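Local coordinates for uncharacterized protein (Legionella pneumophila subsp. pneumophila str. Philadelphia 1, PDB 2PMA) that has no established function but, as a retropepsin-like domain, is probably related to aspartic endopeptidases, at residues 22-27 against 121-126; 13-18 against 60-65; 34-39 against 113-118. One frame throughout, in Å; residues are numbered along the deposited sequence.

From the N terminus, the chain first makes the turn 13-18, which contact 2 joins to strand 58-71 once residues 60-65 arrive. Strand 18-24 follows and ends in residues 22-27, whose partner in contact 1 is far along the sequence at 121-126. Residues 34-39, on strand 31-43, meet the 113-118 loop in contact 3, so contact 3 is nested inside the long loop closed by contact 1, while contact 2 crosses both. All three reach the same mixed sheet, contacts 2 and 3 through loops. Strand 121-123 lies between strands 18-24 and 31-43, so contacts 1 and 3 have centres about 16 Å apart; Leu121 of contact 1 packs on Leu13 of contact 2.

Contact 1: 22-27 against 121-126; sequences AKLDTG and LLLGRD. With FMT (formic acid), chain H; ACT (acetate ion), chain E.
Residues 22-24 pair in parallel with Leu121 to Leu123, and Arg125 then carries the contact beyond the sheet. The backbone bonds run from Lys23 N to Leu121 O, from Leu123 N to Lys23 O (2.8 Å) and from Asp25 N to Leu123 O. Ala22, Leu24, Leu121 and Leu123 share one face; there Leu24 and Leu123 lie side by side, with CD1 of Leu24 4.1 Å from CD1 of Leu123. On the other face, Leu122 reaches Asp25, just past the strand, its CD2 3.7 Å from CB of Asp25.

The CB of Arg125 only grazes a formate. CG passes Thr26 O at 3.2 Å, and CD stays beside that oxygen before the chain bends at chi3 (-67°). NE donates to O2 of the formate at 2.8 Å. NH1 reaches back to Thr26 O at 3.0 Å, nearly straight and almost in the guanidinium plane, and also bonds acetate OXT. NH2 donates to the same OXT at 2.9 Å. In the crystal these partners fix the guanidinium's rotation, though formate and acetate probably come from the crystallisation liquor and only Thr26 O belongs to the protein.

Asp25 OD1 accepts from Gly27 N at 3.0 Å, an Asx turn. Asp25-Thr26-Gly27 is the Asp-Thr-Gly signature of retropepsin-like proteases, and strand 121-123 inserted between strands 18-24 and 31-43 matches their psi motif, consistent with an active-site region.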
loop_
_atom_site.group_PDB
_atom_site.type_symbol
_atom_site.label_atom_id
_atom_site.label_comp_id
_atom_site.label_asym_id
_atom_site.label_seq_id
_atom_site.Cartn_x
_atom_site.Cartn_y
_atom_site.Cartn_z
ATOM N N ALA A 22 4.627 0.532 7.467
ATOM C CA ALA A 22 3.794 1.419 6.679
ATOM C C ALA A 22 3.678 2.724 7.468
ATOM O O ALA A 22 3.520 2.690 8.689
ATOM C CB ALA A 22 2.399 0.804 6.476
ATOM N N LYS A 23 3.795 3.855 6.793
ATOM C CA LYS A 23 3.527 5.125 7.437
ATOM C C LYS A 23 2.083 5.503 7.186
ATOM O O LYS A 23 1.590 5.415 6.064
ATOM C CB LYS A 23 4.469 6.226 6.923
ATOM C CG LYS A 23 4.281 7.561 7.643
ATOM C CD LYS A 23 5.467 8.473 7.473
ATOM C CE LYS A 23 5.493 9.030 6.057
ATOM N NZ LYS A 23 6.492 10.176 6.000
ATOM N N LEU A 24 1.381 5.901 8.247
ATOM C CA LEU A 24 -0.015 6.344 8.116
ATOM C C LEU A 24 0.026 7.873 8.077
ATOM O O LEU A 24 0.425 8.526 9.055
ATOM C CB LEU A 24 -0.851 5.830 9.293
ATOM C CG LEU A 24 -1.330 4.373 9.204
ATOM C CD1 LEU A 24 -0.158 3.400 9.200
ATOM C CD2 LEU A 24 -2.273 4.054 10.396
ATOM N N ASP A 25 -0.348 8.417 6.918
ATOM C CA ASP A 25 -0.035 9.783 6.536
ATOM C C ASP A 25 -1.338 10.515 6.243
ATOM O O ASP A 25 -1.881 10.414 5.149
ATOM C CB ASP A 25 0.833 9.750 5.266
ATOM C CG ASP A 25 1.306 11.127 4.818
ATOM O OD1 ASP A 25 0.844 12.151 5.338
ATOM O OD2 ASP A 25 2.194 11.189 3.946
ATOM N N THR A 26 -1.823 11.292 7.208
ATOM C CA THR A 26 -3.109 11.979 7.029
ATOM C C THR A 26 -2.993 13.188 6.066
ATOM O O THR A 26 -4.005 13.731 5.643
ATOM C CB THR A 26 -3.706 12.418 8.375
ATOM O OG1 THR A 26 -2.773 13.294 9.008
ATOM C CG2 THR A 26 -3.935 11.192 9.297
ATOM N N GLY A 27 -1.767 13.573 5.695
ATOM C CA GLY A 27 -1.558 14.682 4.769
ATOM C C GLY A 27 -1.755 14.318 3.293
ATOM O O GLY A 27 -1.852 15.196 2.440
ATOM N N LEU A 121 5.712 1.460 2.259
ATOM C CA LEU A 121 4.262 1.542 2.035
ATOM C C LEU A 121 3.772 2.793 2.768
ATOM O O LEU A 121 4.141 3.016 3.923
ATOM C CB LEU A 121 3.558 0.297 2.617
ATOM C CG LEU A 121 2.019 0.243 2.530
ATOM C CD1 LEU A 121 1.499 0.408 1.094
ATOM C CD2 LEU A 121 1.463 -1.069 3.172
ATOM N N LEU A 122 2.978 3.613 2.094
ATOM C CA LEU A 122 2.385 4.780 2.751
ATOM C C LEU A 122 0.874 4.595 2.626
ATOM O O LEU A 122 0.367 4.356 1.521
ATOM C CB LEU A 122 2.860 6.030 2.039
ATOM C CG LEU A 122 2.493 7.411 2.572
ATOM C CD1 LEU A 122 3.501 8.413 2.012
ATOM C CD2 LEU A 122 1.049 7.789 2.178
ATOM N N LEU A 123 0.153 4.699 3.740
ATOM C CA LEU A 123 -1.299 4.605 3.734
ATOM C C LEU A 123 -1.827 6.007 3.972
ATOM O O LEU A 123 -1.518 6.611 4.985
ATOM C CB LEU A 123 -1.746 3.653 4.860
ATOM C CG LEU A 123 -1.214 2.221 4.730
ATOM C CD1 LEU A 123 -1.727 1.434 5.952
ATOM C CD2 LEU A 123 -1.704 1.574 3.374
ATOM N N GLY A 124 -2.600 6.530 3.025
ATOM C CA GLY A 124 -3.100 7.893 3.117
ATOM C C GLY A 124 -4.504 7.883 3.689
ATOM O O GLY A 124 -4.940 6.875 4.266
ATOM N N ARG A 125 -5.219 8.987 3.509
ATOM C CA ARG A 125 -6.528 9.164 4.134
ATOM C C ARG A 125 -7.535 8.135 3.659
ATOM O O ARG A 125 -8.265 7.593 4.471
ATOM C CB ARG A 125 -7.081 10.576 3.902
ATOM C CG ARG A 125 -6.215 11.656 4.537
ATOM C CD ARG A 125 -6.987 12.985 4.574
ATOM N NE ARG A 125 -7.233 13.546 3.224
ATOM C CZ ARG A 125 -6.350 14.227 2.498
ATOM N NH1 ARG A 125 -5.114 14.441 2.932
ATOM N NH2 ARG A 125 -6.707 14.719 1.313
ATOM N N ASP A 126 -7.557 7.838 2.353
ATOM C CA ASP A 126 -8.518 6.863 1.856
ATOM C C ASP A 126 -8.342 5.515 2.565
ATOM O O ASP A 126 -9.335 4.897 2.932
ATOM C CB ASP A 126 -8.412 6.686 0.330
ATOM C CG ASP A 126 -8.951 7.893 -0.447
ATOM O OD1 ASP A 126 -9.615 8.763 0.158
ATOM O OD2 ASP A 126 -8.719 7.961 -1.669
HETATM C C FMT H . -9.913 12.996 1.219
HETATM O O1 FMT H . -9.906 14.124 0.702
HETATM O O2 FMT H . -9.761 12.755 2.425
HETATM C C ACT E . -4.374 15.507 -0.718
HETATM O O ACT E . -5.444 15.474 -1.376
HETATM O OXT ACT E . -4.413 16.159 0.366
HETATM C CH3 ACT E . -3.141 14.804 -1.215
#

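Contact 2: 13-18 against 60-65. With FMT (formic acid), chain F.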
loop_
_atom_site.group_PDB
_atom_site.type_symbol
_atom_site.label_atom_id
_atom_site.label_comp_id
_atom_site.label_asym_id
_atom_site.label_seq_id
_atom_site.Cartn_x
_atom_site.Cartn_y
_atom_site.Cartn_z
ATOM N N LEU A 13 0.931 -7.456 3.187
ATOM C CA LEU A 13 0.394 -7.630 1.838
ATOM C C LEU A 13 0.131 -9.122 1.738
ATOM O O LEU A 13 1.022 -9.900 1.402
ATOM C CB LEU A 13 1.400 -7.164 0.763
ATOM C CG LEU A 13 1.575 -5.646 0.603
ATOM C CD1 LEU A 13 1.924 -4.970 1.919
ATOM C CD2 LEU A 13 2.607 -5.257 -0.449
ATOM N N ILE A 14 -1.102 -9.516 2.055
ATOM C CA ILE A 14 -1.403 -10.915 2.360
ATOM C C ILE A 14 -1.149 -11.895 1.204
ATOM O O ILE A 14 -0.968 -13.074 1.449
ATOM C CB ILE A 14 -2.805 -11.095 2.907
ATOM C CG1 ILE A 14 -3.851 -10.644 1.895
ATOM C CG2 ILE A 14 -2.942 -10.330 4.254
ATOM C CD1 ILE A 14 -5.258 -11.082 2.292
ATOM N N ASP A 15 -1.112 -11.404 -0.031
ATOM C CA ASP A 15 -0.962 -12.318 -1.175
ATOM C C ASP A 15 0.385 -13.023 -1.129
ATOM O O ASP A 15 0.518 -14.145 -1.641
ATOM C CB ASP A 15 -1.039 -11.561 -2.473
ATOM C CG ASP A 15 -2.428 -11.154 -2.815
ATOM O OD1 ASP A 15 -3.353 -11.414 -1.992
ATOM O OD2 ASP A 15 -2.571 -10.552 -3.900
ATOM N N GLN A 16 1.369 -12.349 -0.546
ATOM C CA GLN A 16 2.730 -12.907 -0.406
ATOM C C GLN A 16 3.161 -13.007 1.059
ATOM O O GLN A 16 4.344 -13.253 1.340
ATOM C CB GLN A 16 3.736 -12.059 -1.229
ATOM C CG GLN A 16 3.542 -12.210 -2.753
ATOM C CD GLN A 16 4.121 -13.581 -3.267
ATOM O OE1 GLN A 16 4.169 -14.566 -2.540
ATOM N NE2 GLN A 16 4.569 -13.607 -4.473
ATOM N N ASN A 17 2.203 -12.865 1.990
ATOM C CA ASN A 17 2.501 -12.827 3.435
ATOM C C ASN A 17 3.686 -11.927 3.710
ATOM O O ASN A 17 4.599 -12.317 4.421
ATOM C CB ASN A 17 2.792 -14.240 3.964
ATOM C CG ASN A 17 1.581 -15.158 3.837
ATOM O OD1 ASN A 17 0.712 -15.137 4.680
ATOM N ND2 ASN A 17 1.544 -15.963 2.788
ATOM N N LEU A 18 3.664 -10.737 3.132
ATOM C CA LEU A 18 4.808 -9.833 3.169
ATOM C C LEU A 18 4.449 -8.717 4.139
ATOM O O LEU A 18 3.564 -7.924 3.833
ATOM C CB LEU A 18 5.044 -9.223 1.780
ATOM C CG LEU A 18 6.134 -8.123 1.734
ATOM C CD1 LEU A 18 7.492 -8.662 2.240
ATOM C CD2 LEU A 18 6.244 -7.616 0.302
ATOM N N TYR A 60 9.337 -9.748 -4.016
ATOM C CA TYR A 60 8.006 -10.403 -3.910
ATOM C C TYR A 60 7.167 -9.940 -5.095
ATOM O O TYR A 60 6.980 -8.738 -5.257
ATOM C CB TYR A 60 7.256 -10.016 -2.590
ATOM C CG TYR A 60 8.067 -10.525 -1.345
ATOM C CD1 TYR A 60 7.696 -11.705 -0.683
ATOM C CD2 TYR A 60 9.230 -9.877 -0.928
ATOM C CE1 TYR A 60 8.510 -12.216 0.412
ATOM C CE2 TYR A 60 10.009 -10.341 0.165
ATOM C CZ TYR A 60 9.623 -11.522 0.824
ATOM O OH TYR A 60 10.361 -12.025 1.866
ATOM N N SER A 61 6.604 -10.902 -5.822
ATOM C CA SER A 61 5.831 -10.596 -7.024
ATOM C C SER A 61 4.330 -10.589 -6.689
ATOM O O SER A 61 3.828 -11.493 -5.941
ATOM C CB SER A 61 6.175 -11.621 -8.116
ATOM O OG SER A 61 5.517 -11.262 -9.331
ATOM N N PHE A 62 3.623 -9.573 -7.203
ATOM C CA PHE A 62 2.185 -9.474 -7.009
ATOM C C PHE A 62 1.487 -9.257 -8.346
ATOM O O PHE A 62 2.106 -8.789 -9.308
ATOM C CB PHE A 62 1.887 -8.245 -6.145
ATOM C CG PHE A 62 2.370 -8.356 -4.734
ATOM C CD1 PHE A 62 1.488 -8.781 -3.739
ATOM C CD2 PHE A 62 3.691 -8.058 -4.403
ATOM C CE1 PHE A 62 1.904 -8.924 -2.405
ATOM C CE2 PHE A 62 4.121 -8.162 -3.072
ATOM C CZ PHE A 62 3.213 -8.601 -2.061
ATOM N N GLU A 63 0.181 -9.538 -8.379
ATOM C CA GLU A 63 -0.666 -9.022 -9.476
ATOM C C GLU A 63 -1.824 -8.265 -8.817
ATOM O O GLU A 63 -2.343 -8.671 -7.743
ATOM C CB GLU A 63 -1.185 -10.145 -10.367
ATOM C CG GLU A 63 -0.034 -10.951 -11.029
ATOM C CD GLU A 63 -0.528 -11.965 -12.067
ATOM O OE1 GLU A 63 -1.740 -12.226 -12.076
ATOM O OE2 GLU A 63 0.318 -12.482 -12.856
ATOM N N GLY A 64 -2.220 -7.162 -9.418
ATOM C CA GLY A 64 -3.333 -6.383 -8.869
ATOM C C GLY A 64 -4.160 -5.808 -10.003
ATOM O O GLY A 64 -3.618 -5.479 -11.047
ATOM N N GLU A 65 -5.467 -5.684 -9.774
ATOM C CA GLU A 65 -6.360 -5.083 -10.752
ATOM C C GLU A 65 -5.885 -3.668 -11.038
ATOM O O GLU A 65 -5.618 -2.924 -10.113
ATOM C CB GLU A 65 -7.777 -5.037 -10.179
ATOM C CG GLU A 65 -8.405 -6.407 -10.078
ATOM C CD GLU A 65 -9.692 -6.336 -9.279
ATOM O OE1 GLU A 65 -9.694 -6.820 -8.137
ATOM O OE2 GLU A 65 -10.646 -5.726 -9.797
HETATM C C FMT F . -6.708 -7.773 -6.358
HETATM O O1 FMT F . -7.892 -7.927 -5.896
HETATM O O2 FMT F . -6.369 -6.963 -7.260
HETATM O O HOH W 1 -0.763 -10.984 -5.872
#
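The side chains of Gln16 and Phe62 run past one another head to tail. The Gln16 side chain, bent at chi2 (-76°), lays its CG over one face of the Phe62 ring, 3.9 Å from the centroid and offset toward the rim, in a CH-pi contact. Its amide plane stands nearly perpendicular to the ring, at 86°. Gln16 NE2 lies beside the strand and donates to Ser61 O at 2.7 Å, meeting a lone pair in the carbonyl plane. Leu13 crosses Phe62 at about a right angle, its CB 3.7 Å from the ring's CZ, whereas Leu18 comes to the ring edge with CD2, 4.0 Å from that same CZ of Phe62.

CD1 of Leu18 sits over the centre of the Tyr60 ring, 3.7 Å from the centroid, with the two side chains oblique to one another. CD2 touches the Tyr60 ring as well, so Leu18 fills the angle between the two rings. The hydroxyl of Tyr60 is held by Thr57.

Farther along the strand, a water donates to Asp15 OD2 at 2.7 Å and accepts from Glu63 N at 3.0 Å, bridging turn and strand; Asp15 OD1 bonds Asn97. Leu13 O takes Gln16 N and Leu18 N from opposite faces of its plane, so one carbonyl closes the turn with two bonds. Asn17, in the left-handed conformation, and Leu18 both face Leu13: a G1 beta bulge, as often found with type I turns in hairpin loops. The hairpin joins strands 8-13 and 18-24 and packs by its side chains against strand 58-71 of the curled sheet.

Contact 3: 34-39 against 113-118; sequences HAVNIT and NRKRFL
Ala35 O accepts a hydrogen bond of 2.8 Å from a water, which in turn takes a weak one from ND2 of Asn113, so the strand and the loop are joined through solvent at this point. The rest of the contact gathers round His34, whose ring is carried toward the loop by CG standing opposite the backbone N (chi1 178°).

One face of the imidazole is covered by the loop backbone. Arg114 O lies above it, offset toward the rim, 3.3 Å from CD2 of His34, and Lys115 CA adds a CH-pi contact on the same face, 4.2 Å from the ring centroid. The CB of Lys115 is 3.8 Å from CE1 of His34. The outer part of the Lys115 chain is doubtful, its terminal nitrogen being modelled too close to the ring.

Phe117 closes in from another direction. Its side chain crosses that of His34 at about a right angle, with CE1 of Phe117 3.8 Å from ND1 of His34 and the ring planes inclined at 52°. The backbone of His34 is hydrogen-bonded to that of Pro120, near the end of the same loop.

A carbonyl oxygen over the imidazole might favour a positive ring, while the distant guanidinium of Arg114, with NH2 6.6 Å from NE2 of His34, and the poorly placed Lys115 ammonium might oppose it; the charge of His34 is left undecided.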
loop_
_atom_site.group_PDB
_atom_site.type_symbol
_atom_site.label_atom_id
_atom_site.label_comp_id
_atom_site.label_asym_id
_atom_site.label_seq_id
_atom_site.Cartn_x
_atom_site.Cartn_y
_atom_site.Cartn_z
ATOM N N HIS A 34 6.348 1.309 -3.136
ATOM C CA HIS A 34 7.433 1.222 -4.130
ATOM C C HIS A 34 7.427 -0.147 -4.805
ATOM O O HIS A 34 7.435 -1.201 -4.144
ATOM C CB HIS A 34 8.793 1.538 -3.529
ATOM C CG HIS A 34 9.912 1.405 -4.523
ATOM N ND1 HIS A 34 11.031 0.641 -4.281
ATOM C CD2 HIS A 34 10.043 1.879 -5.787
ATOM C CE1 HIS A 34 11.834 0.693 -5.335
ATOM N NE2 HIS A 34 11.251 1.417 -6.270
ATOM N N ALA A 35 7.392 -0.145 -6.130
ATOM C CA ALA A 35 7.315 -1.383 -6.852
ATOM C C ALA A 35 8.121 -1.164 -8.120
ATOM O O ALA A 35 8.224 -0.039 -8.636
ATOM C CB ALA A 35 5.853 -1.747 -7.210
ATOM N N VAL A 36 8.722 -2.228 -8.577
ATOM C CA VAL A 36 9.531 -2.209 -9.846
ATOM C C VAL A 36 9.081 -3.287 -10.850
ATOM O O VAL A 36 8.302 -4.180 -10.486
ATOM C CB VAL A 36 11.037 -2.367 -9.521
ATOM C CG1 VAL A 36 11.497 -1.234 -8.561
ATOM C CG2 VAL A 36 11.310 -3.713 -8.838
ATOM N N ASN A 37 9.566 -3.218 -12.099
ATOM C CA ASN A 37 9.306 -4.273 -13.088
ATOM C C ASN A 37 7.814 -4.451 -13.368
ATOM O O ASN A 37 7.281 -5.573 -13.351
ATOM C CB ASN A 37 9.929 -5.616 -12.621
ATOM C CG ASN A 37 11.451 -5.524 -12.385
ATOM O OD1 ASN A 37 12.016 -6.236 -11.543
ATOM N ND2 ASN A 37 12.104 -4.663 -13.125
ATOM N N ILE A 38 7.126 -3.341 -13.596
ATOM C CA ILE A 38 5.677 -3.362 -13.695
ATOM C C ILE A 38 5.271 -3.722 -15.126
ATOM O O ILE A 38 5.765 -3.105 -16.061
ATOM C CB ILE A 38 5.129 -1.996 -13.258
ATOM C CG1 ILE A 38 5.600 -1.710 -11.809
ATOM C CG2 ILE A 38 3.589 -1.956 -13.399
ATOM C CD1 ILE A 38 5.539 -0.186 -11.401
ATOM N N THR A 39 4.422 -4.733 -15.296
ATOM C CA THR A 39 3.973 -5.199 -16.616
ATOM C C THR A 39 2.448 -5.313 -16.636
ATOM O O THR A 39 1.849 -5.717 -15.642
ATOM C CB THR A 39 4.594 -6.585 -16.992
ATOM O OG1 THR A 39 3.990 -7.619 -16.203
ATOM C CG2 THR A 39 6.116 -6.602 -16.744
ATOM N N ASN A 113 7.980 4.959 -8.110
ATOM C CA ASN A 113 9.294 4.640 -8.654
ATOM C C ASN A 113 10.433 4.982 -7.693
ATOM O O ASN A 113 11.539 4.502 -7.885
ATOM C CB ASN A 113 9.538 5.453 -9.955
ATOM C CG ASN A 113 8.568 5.084 -11.068
ATOM O OD1 ASN A 113 8.196 5.924 -11.936
ATOM N ND2 ASN A 113 8.154 3.857 -11.053
ATOM N N ARG A 114 10.170 5.827 -6.695
ATOM C CA ARG A 114 11.251 6.295 -5.838
ATOM C C ARG A 114 11.710 5.208 -4.862
ATOM O O ARG A 114 10.893 4.630 -4.133
ATOM C CB ARG A 114 10.873 7.580 -5.110
ATOM C CG ARG A 114 12.066 8.292 -4.486
ATOM C CD ARG A 114 12.854 9.129 -5.502
ATOM N NE ARG A 114 14.302 9.017 -5.305
ATOM C CZ ARG A 114 15.074 8.080 -5.858
ATOM N NH1 ARG A 114 16.377 8.074 -5.618
ATOM N NH2 ARG A 114 14.555 7.146 -6.655
ATOM N N LYS A 115 13.022 4.954 -4.886
ATOM C CA LYS A 115 13.698 3.992 -4.010
ATOM C C LYS A 115 14.381 4.687 -2.815
ATOM O O LYS A 115 15.026 4.020 -1.998
ATOM C CB LYS A 115 14.713 3.147 -4.803
ATOM C CG LYS A 115 15.295 1.950 -4.004
ATOM C CD LYS A 115 15.981 0.880 -4.881
ATOM C CE LYS A 115 15.076 -0.363 -5.094
ATOM N NZ LYS A 115 14.254 -0.279 -6.338
ATOM N N ARG A 116 14.238 6.017 -2.740
ATOM C CA ARG A 116 14.658 6.810 -1.582
ATOM C C ARG A 116 13.439 7.067 -0.690
ATOM O O ARG A 116 12.458 7.685 -1.122
ATOM C CB ARG A 116 15.346 8.114 -2.038
ATOM C CG ARG A 116 14.906 9.413 -1.341
ATOM C CD ARG A 116 13.969 10.220 -2.238
ATOM N NE ARG A 116 13.052 11.082 -1.494
ATOM C CZ ARG A 116 11.744 10.865 -1.351
ATOM N NH1 ARG A 116 11.160 9.807 -1.896
ATOM N NH2 ARG A 116 11.007 11.721 -0.658
ATOM N N PHE A 117 13.490 6.579 0.545
ATOM C CA PHE A 117 12.335 6.625 1.445
ATOM C C PHE A 117 12.694 5.868 2.707
ATOM O O PHE A 117 13.632 5.058 2.700
ATOM C CB PHE A 117 11.116 5.945 0.791
ATOM C CG PHE A 117 11.379 4.518 0.327
ATOM C CD1 PHE A 117 11.635 4.248 -1.016
ATOM C CD2 PHE A 117 11.380 3.455 1.240
ATOM C CE1 PHE A 117 11.875 2.954 -1.446
ATOM C CE2 PHE A 117 11.639 2.158 0.834
ATOM C CZ PHE A 117 11.872 1.894 -0.524
ATOM N N LEU A 118 11.943 6.095 3.781
ATOM C CA LEU A 118 12.148 5.297 4.991
ATOM C C LEU A 118 11.215 4.075 5.051
ATOM O O LEU A 118 11.641 3.000 5.503
ATOM C CB LEU A 118 11.976 6.164 6.239
ATOM C CG LEU A 118 12.894 5.874 7.437
ATOM C CD1 LEU A 118 12.560 6.810 8.593
ATOM C CD2 LEU A 118 12.862 4.399 7.900
HETATM O O HOH W 2 9.359 1.557 -10.626
#